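Local coordinates for protein cystathionine beta-lyases/cystathionine gamma-synthases (Corynebacterium glutamicum, PDB 5X5H) that probably catalyses the pyridoxal 5'-phosphate-dependent condensation of O-succinyl-L-homoserine with L-cysteine to L,L-cystathionine and succinate, a step of methionine biosynthesis, at residues Val61-Glu64 and Gln65-Ala69; Thr86-Leu89 and Phe90-Leu94; Gln189-Lys192 and Leu193-Ala197. All blocks are in the same frame, centred on the assembly; numbering follows the deposited sequence.

Interaction 1 of 3, residues Val61-Glu64 and Gln65-Ala69; sequences VALE and QTVAA
Val-61 to Gln-65, Ala-62 to Thr-66 and Leu-63 to Val-67 are local i to i+4 contacts, each bridging about one turn of helix 58-70, in the large domain that binds the cofactor. The backbone supplies the regular part: Gln-65 N donates to Val-61 O at 2.9 Å, and Val-67 N to Leu-63 O at 3.0 Å with a nearly straight bond (170°). At Ala-62 the pattern acquires a second donor. Its carbonyl oxygen accepts Thr-66 N at 3.2 Å and also Thr-66 OG1 at 2.8 Å, the two arriving from opposite faces of the carbonyl plane. The hydroxyl can do this because chi1 of Thr-66 (-54°) swings OG1 beside its own backbone nitrogen, back over the preceding turn. A buried hydroxyl is thereby satisfied within its own helix, a familiar solution for threonine in helices at large.

Two apolar pairs run beside these bonds, each with its side chains alongside one another and pointing the same way. Leu-63 CD1 lies 4.0 Å from Val-67 CG2, and this pair packs on Leu-216 of strand 215-219, while Leu-63 also touches Ala-244 and Thr-247 of helix 241-251. On another side, Val-61 CG1 meets the CG methylene of Gln-65 at 4.0 Å, where the glutamine chain bends at chi2. The extended chain of Glu-64 runs back toward the level of Val-61, and its OE2 takes hydrogen bonds from Ala-78 N and Gln-232 NE2. Packed on strand 215-219 and on helix 241-251, helix 58-70 is part of the alpha/beta cofactor domain of a fold-type I pyridoxal-phosphate enzyme.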
loop_
_atom_site.group_PDB
_atom_site.type_symbol
_atom_site.label_atom_id
_atom_site.label_comp_id
_atom_site.label_asym_id
_atom_site.label_seq_id
_atom_site.Cartn_x
_atom_site.Cartn_y
_atom_site.Cartn_z
ATOM N N VAL A 61 9.234 -11.676 -8.365
ATOM C CA VAL A 61 10.212 -12.787 -8.456
ATOM C C VAL A 61 10.673 -13.212 -7.075
ATOM O O VAL A 61 10.840 -14.414 -6.806
ATOM C CB VAL A 61 11.385 -12.386 -9.378
ATOM C CG1 VAL A 61 12.503 -13.418 -9.261
ATOM C CG2 VAL A 61 10.875 -12.307 -10.783
ATOM N N ALA A 62 10.778 -12.298 -6.118
ATOM C CA ALA A 62 11.117 -12.683 -4.731
ATOM C C ALA A 62 10.126 -13.671 -4.159
ATOM O O ALA A 62 10.498 -14.703 -3.548
ATOM C CB ALA A 62 11.340 -11.465 -3.826
ATOM N N LEU A 63 8.851 -13.372 -4.348
ATOM C CA LEU A 63 7.790 -14.306 -3.925
ATOM C C LEU A 63 7.867 -15.671 -4.591
ATOM O O LEU A 63 7.854 -16.736 -3.909
ATOM C CB LEU A 63 6.438 -13.693 -4.139
ATOM C CG LEU A 63 5.235 -14.620 -3.935
ATOM C CD1 LEU A 63 5.126 -15.159 -2.515
ATOM C CD2 LEU A 63 3.986 -13.974 -4.404
ATOM N N GLU A 64 8.012 -15.636 -5.896
ATOM C CA GLU A 64 8.119 -16.849 -6.711
ATOM C C GLU A 64 9.219 -17.744 -6.273
ATOM O O GLU A 64 9.084 -18.980 -6.068
ATOM C CB GLU A 64 8.383 -16.456 -8.189
ATOM C CG GLU A 64 7.164 -15.829 -8.827
ATOM C CD GLU A 64 7.356 -15.314 -10.270
ATOM O OE1 GLU A 64 8.557 -15.130 -10.702
ATOM O OE2 GLU A 64 6.346 -15.039 -10.970
ATOM N N GLN A 65 10.394 -17.174 -6.002
ATOM C CA GLN A 65 11.562 -17.941 -5.599
ATOM C C GLN A 65 11.403 -18.524 -4.237
ATOM O O GLN A 65 11.918 -19.594 -3.917
ATOM C CB GLN A 65 12.825 -17.068 -5.721
ATOM C CG GLN A 65 13.157 -16.735 -7.164
ATOM C CD GLN A 65 13.508 -17.893 -7.996
ATOM O OE1 GLN A 65 12.803 -18.303 -8.949
ATOM N NE2 GLN A 65 14.568 -18.572 -7.578
ATOM N N THR A 66 10.691 -17.845 -3.338
ATOM C CA THR A 66 10.456 -18.279 -2.000
ATOM C C THR A 66 9.566 -19.531 -2.061
ATOM O O THR A 66 9.862 -20.559 -1.478
ATOM C CB THR A 66 9.854 -17.241 -1.104
ATOM O OG1 THR A 66 10.611 -16.030 -1.101
ATOM C CG2 THR A 66 9.792 -17.723 0.324
ATOM N N VAL A 67 8.387 -19.439 -2.671
ATOM C CA VAL A 67 7.512 -20.609 -2.730
ATOM C C VAL A 67 8.160 -21.802 -3.482
ATOM O O VAL A 67 7.997 -22.964 -3.049
ATOM C CB VAL A 67 6.147 -20.220 -3.292
ATOM C CG1 VAL A 67 5.215 -21.483 -3.409
ATOM C CG2 VAL A 67 5.466 -19.160 -2.421
ATOM N N ALA A 68 8.878 -21.513 -4.543
ATOM C CA ALA A 68 9.598 -22.579 -5.230
ATOM C C ALA A 68 10.504 -23.289 -4.199
ATOM O O ALA A 68 10.510 -24.575 -4.098
ATOM C CB ALA A 68 10.372 -22.033 -6.368
ATOM N N ALA A 69 11.304 -22.574 -3.427
ATOM C CA ALA A 69 12.228 -23.205 -2.494
ATOM C C ALA A 69 11.484 -24.045 -1.507
ATOM O O ALA A 69 11.918 -25.180 -1.138
ATOM C CB ALA A 69 13.061 -22.154 -1.741
#

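Interaction 2 of 3, residues Thr86-Leu89 and Phe90-Leu94; sequences TDIL and FRIIL
Asp-87 and Arg-91 stand one turn apart on helix 82-93, the helix of this fold-type I enzyme whose first residues, Gly-82 and Met-83, bind pyridoxal phosphate. Arg-91 shows how a long side chain can be laid back over its own helix. Its CB sits 3.5 Å from Asp-87 O, the same oxygen that accepts the backbone N-H of Arg-91, and CG comes to 3.2 Å of that atom. The chain then reaches the acid, CD lying 3.4 Å from Asp-87 OD2. NE and CZ stay farther from OD2, but a bend at chi3 (86°) turns the guanidinium so that NH1 completes an intrahelical salt bridge to Asp-87 OD2 at 3.2 Å. OD2 is met on its syn side, although NH1 lies 23° out of the carboxylate plane, and the two flat groups are turned 49° against each other. The tip has a further partner across the subunit interface: NH2 pairs with Asp-87 OD1 of the second subunit, while Asp-87 OD1 receives NH2 of that subunit's Arg-91. Each carboxylate thus has both oxygens engaged by arginines, which would offset the close approach of the two NH1 groups.

The other faces of the turn are mostly apolar. Ile-88 CG2 meets Ile-92 CD1 at 3.8 Å on the side that packs against helix 222-235, whereas Leu-89 and Ile-93 lie alongside each other with their CD1 methyls 4.0 Å apart, both resting on Val-177 of the sheet. Thr-86, which also touches Trp-148, hydrogen-bonds Gly-82 O through OG1 and uses its methyl in a CH-pi contact: CG2 stands over the face of the Phe-90 ring, 3.8 Å from its centroid and displaced toward CZ.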
loop_
_atom_site.group_PDB
_atom_site.type_symbol
_atom_site.label_atom_id
_atom_site.label_comp_id
_atom_site.label_asym_id
_atom_site.label_seq_id
_atom_site.Cartn_x
_atom_site.Cartn_y
_atom_site.Cartn_z
ATOM N N THR A 86 -4.452 -21.770 -12.464
ATOM C CA THR A 86 -5.030 -23.053 -12.973
ATOM C C THR A 86 -5.290 -22.873 -14.467
ATOM O O THR A 86 -4.937 -23.762 -15.269
ATOM C CB THR A 86 -6.322 -23.374 -12.221
ATOM O OG1 THR A 86 -6.026 -23.581 -10.806
ATOM C CG2 THR A 86 -7.008 -24.635 -12.729
ATOM N N ASP A 87 -5.901 -21.792 -14.875
ATOM C CA ASP A 87 -6.190 -21.563 -16.269
ATOM C C ASP A 87 -4.950 -21.564 -17.132
ATOM O O ASP A 87 -4.893 -22.190 -18.199
ATOM C CB ASP A 87 -6.923 -20.241 -16.370
ATOM C CG ASP A 87 -7.261 -19.871 -17.776
ATOM O OD1 ASP A 87 -8.142 -20.580 -18.366
ATOM O OD2 ASP A 87 -6.765 -18.830 -18.364
ATOM N N ILE A 88 -3.911 -20.896 -16.687
ATOM C CA ILE A 88 -2.632 -20.882 -17.423
ATOM C C ILE A 88 -2.058 -22.266 -17.492
ATOM O O ILE A 88 -1.611 -22.681 -18.599
ATOM C CB ILE A 88 -1.615 -19.931 -16.737
ATOM C CG1 ILE A 88 -2.037 -18.462 -16.851
ATOM C CG2 ILE A 88 -0.235 -20.107 -17.373
ATOM C CD1 ILE A 88 -2.252 -17.932 -18.241
ATOM N N LEU A 89 -2.040 -23.046 -16.408
ATOM C CA LEU A 89 -1.456 -24.368 -16.472
ATOM C C LEU A 89 -2.267 -25.229 -17.419
ATOM O O LEU A 89 -1.710 -25.987 -18.264
ATOM C CB LEU A 89 -1.339 -24.979 -15.045
ATOM C CG LEU A 89 -0.390 -26.015 -14.592
ATOM C CD1 LEU A 89 0.970 -25.912 -15.202
ATOM C CD2 LEU A 89 -0.563 -26.071 -13.088
ATOM N N PHE A 90 -3.581 -25.137 -17.440
ATOM C CA PHE A 90 -4.445 -25.850 -18.337
ATOM C C PHE A 90 -4.044 -25.522 -19.792
ATOM O O PHE A 90 -4.014 -26.392 -20.697
ATOM C CB PHE A 90 -5.948 -25.597 -18.195
ATOM C CG PHE A 90 -6.634 -26.218 -17.015
ATOM C CD1 PHE A 90 -6.052 -27.093 -16.130
ATOM C CD2 PHE A 90 -7.905 -25.815 -16.756
ATOM C CE1 PHE A 90 -6.779 -27.617 -15.015
ATOM C CE2 PHE A 90 -8.618 -26.339 -15.678
ATOM C CZ PHE A 90 -8.043 -27.233 -14.868
ATOM N N ARG A 91 -3.834 -24.235 -20.104
ATOM C CA ARG A 91 -3.564 -23.787 -21.460
ATOM C C ARG A 91 -2.235 -24.211 -21.916
ATOM O O ARG A 91 -2.066 -24.256 -23.149
ATOM C CB ARG A 91 -3.810 -22.250 -21.539
ATOM C CG ARG A 91 -5.286 -21.980 -21.395
ATOM C CD ARG A 91 -5.456 -20.521 -21.020
ATOM N NE ARG A 91 -5.472 -19.756 -22.231
ATOM C CZ ARG A 91 -5.614 -18.442 -22.297
ATOM N NH1 ARG A 91 -5.740 -17.752 -21.197
ATOM N NH2 ARG A 91 -5.797 -17.896 -23.476
ATOM N N ILE A 92 -1.291 -24.418 -21.048
ATOM C CA ILE A 92 0.039 -24.923 -21.413
ATOM C C ILE A 92 -0.041 -26.437 -21.726
ATOM O O ILE A 92 0.471 -26.925 -22.720
ATOM C CB ILE A 92 1.037 -24.670 -20.309
ATOM C CG1 ILE A 92 1.302 -23.165 -20.257
ATOM C CG2 ILE A 92 2.341 -25.436 -20.518
ATOM C CD1 ILE A 92 2.004 -22.755 -19.006
ATOM N N ILE A 93 -0.721 -27.184 -20.861
ATOM C CA ILE A 93 -0.677 -28.642 -20.908
ATOM C C ILE A 93 -1.664 -29.153 -21.942
ATOM O O ILE A 93 -1.357 -30.231 -22.538
ATOM C CB ILE A 93 -0.938 -29.198 -19.523
ATOM C CG1 ILE A 93 0.234 -28.877 -18.615
ATOM C CG2 ILE A 93 -1.071 -30.764 -19.554
ATOM C CD1 ILE A 93 0.091 -29.229 -17.179
ATOM N N LEU A 94 -2.772 -28.520 -22.148
ATOM C CA LEU A 94 -3.872 -29.047 -22.983
ATOM C C LEU A 94 -3.960 -28.201 -24.259
ATOM O O LEU A 94 -3.609 -26.977 -24.304
ATOM C CB LEU A 94 -5.170 -28.858 -22.258
ATOM C CG LEU A 94 -5.281 -29.572 -20.906
ATOM C CD1 LEU A 94 -6.442 -29.122 -20.117
ATOM C CD2 LEU A 94 -5.320 -31.096 -21.010
#

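Interaction 3 of 3, residues Gln189-Lys192 and Leu193-Ala197; sequences QPLK and LGAHA
The backbone turns through a short 3-10 segment beginning at Pro-190 and then breaks out of it at Gly-194, whose positive phi (108°) reverses the chain toward strand 197-201. Pro-190 O is gripped from opposite faces of its carbonyl plane, by Leu-193 N at 3.0 Å and by Ala-195 N at 3.1 Å. Gly-194 N closes the smaller ring onto Leu-191 O at 3.3 Å, coming from above that carbonyl plane.

The paired bonds, Ala-195 N back to Pro-190 O around Gly-194 N to Leu-191 O, make a Schellman motif with glycine at the C' position. Its apolar component is present too: Ala-195 CB packs 3.8 Å from Pro-190 CB, and both side chains touch Val-178 of strand 175-179. Leu-191 sends CD2 past the alanine, 3.3 Å from Ala-195 O, toward the start of strand 197-201. A water donates to both Leu-191 O (2.6 Å) and Ala-195 O, so that it bridges the two carbonyls. Leu-191 also belongs, with Glu-71, to a magnesium site.

On the solvent side the Lys-192 chain is extended beyond CG, which carries NZ to Gln-189 OE1 at 2.9 Å, above the amide's carbonyl plane; Gln-189 NE2 in turn donates to Leu-70 O at the end of helix 58-70.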
loop_
_atom_site.group_PDB
_atom_site.type_symbol
_atom_site.label_atom_id
_atom_site.label_comp_id
_atom_site.label_asym_id
_atom_site.label_seq_id
_atom_site.Cartn_x
_atom_site.Cartn_y
_atom_site.Cartn_z
ATOM N N GLN A 189 4.816 -31.963 0.049
ATOM C CA GLN A 189 5.638 -31.509 -1.046
ATOM C C GLN A 189 5.467 -32.474 -2.225
ATOM O O GLN A 189 6.266 -33.398 -2.407
ATOM C CB GLN A 189 7.102 -31.331 -0.614
ATOM C CG GLN A 189 7.304 -30.315 0.478
ATOM C CD GLN A 189 8.685 -30.275 1.026
ATOM O OE1 GLN A 189 9.193 -31.310 1.472
ATOM N NE2 GLN A 189 9.279 -29.083 1.117
ATOM N N PRO A 190 4.410 -32.282 -2.992
ATOM C CA PRO A 190 4.102 -33.256 -4.082
ATOM C C PRO A 190 5.182 -33.461 -5.088
ATOM O O PRO A 190 5.247 -34.549 -5.698
ATOM C CB PRO A 190 2.836 -32.716 -4.715
ATOM C CG PRO A 190 2.243 -31.880 -3.633
ATOM C CD PRO A 190 3.396 -31.263 -2.842
ATOM N N LEU A 191 6.031 -32.499 -5.382
ATOM C CA LEU A 191 7.127 -32.758 -6.352
ATOM C C LEU A 191 8.015 -33.860 -5.873
ATOM O O LEU A 191 8.522 -34.597 -6.725
ATOM C CB LEU A 191 7.913 -31.499 -6.685
ATOM C CG LEU A 191 7.193 -30.323 -7.265
ATOM C CD1 LEU A 191 8.151 -29.125 -7.314
ATOM C CD2 LEU A 191 6.503 -30.639 -8.555
ATOM N N LYS A 192 8.162 -33.988 -4.585
ATOM C CA LYS A 192 9.085 -35.052 -4.012
ATOM C C LYS A 192 8.424 -36.428 -4.153
ATOM O O LYS A 192 9.119 -37.476 -3.977
ATOM C CB LYS A 192 9.409 -34.721 -2.586
ATOM C CG LYS A 192 10.117 -33.340 -2.481
ATOM C CD LYS A 192 10.698 -33.096 -1.145
ATOM C CE LYS A 192 11.315 -31.729 -1.095
ATOM N NZ LYS A 192 11.821 -31.567 0.288
ATOM N N LEU A 193 7.157 -36.492 -4.520
ATOM C CA LEU A 193 6.457 -37.774 -4.664
ATOM C C LEU A 193 6.132 -38.022 -6.094
ATOM O O LEU A 193 5.376 -38.939 -6.380
ATOM C CB LEU A 193 5.240 -37.743 -3.787
ATOM C CG LEU A 193 5.351 -37.477 -2.316
ATOM C CD1 LEU A 193 4.010 -37.246 -1.628
ATOM C CD2 LEU A 193 6.123 -38.574 -1.643
ATOM N N GLY A 194 6.607 -37.217 -7.046
ATOM C CA GLY A 194 6.448 -37.453 -8.397
ATOM C C GLY A 194 5.512 -36.627 -9.209
ATOM O O GLY A 194 5.362 -36.765 -10.430
ATOM N N ALA A 195 4.837 -35.639 -8.570
ATOM C CA ALA A 195 4.062 -34.728 -9.344
ATOM C C ALA A 195 4.926 -33.904 -10.340
ATOM O O ALA A 195 6.094 -33.617 -10.030
ATOM C CB ALA A 195 3.398 -33.738 -8.375
ATOM N N HIS A 196 4.382 -33.543 -11.467
ATOM C CA HIS A 196 5.089 -32.741 -12.495
ATOM C C HIS A 196 5.075 -31.249 -12.158
ATOM O O HIS A 196 6.042 -30.513 -12.479
ATOM C CB HIS A 196 4.591 -32.989 -13.900
ATOM C CG HIS A 196 4.765 -34.409 -14.324
ATOM N ND1 HIS A 196 3.816 -35.392 -14.098
ATOM C CD2 HIS A 196 5.798 -35.006 -14.986
ATOM C CE1 HIS A 196 4.284 -36.559 -14.574
ATOM N NE2 HIS A 196 5.470 -36.337 -15.134
ATOM N N ALA A 197 3.979 -30.792 -11.586
ATOM C CA ALA A 197 3.841 -29.398 -11.192
ATOM C C ALA A 197 2.916 -29.374 -9.961
ATOM O O ALA A 197 2.147 -30.271 -9.686
ATOM C CB ALA A 197 3.318 -28.530 -12.309
HETATM O O HOH W 1 8.539 -34.711 -9.340
#

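In the fold
Following the chain from the N terminus, the three contacts come in series; none nests in or crosses another, and each closes only a local turn. Interaction 1 lies on helix 58-70 and interaction 2 on helix 82-93, with strand 75-79 between them; their centres are 20 Å apart. Interaction 3 lies much later, between helix 184-187 and strand 197-201, yet comes within about 5 Å of each of the others at the nearest atoms. It meets the C-terminal end of the helix that carries interaction 1, and it shares strand 175-179 of the large sheet with interaction 2.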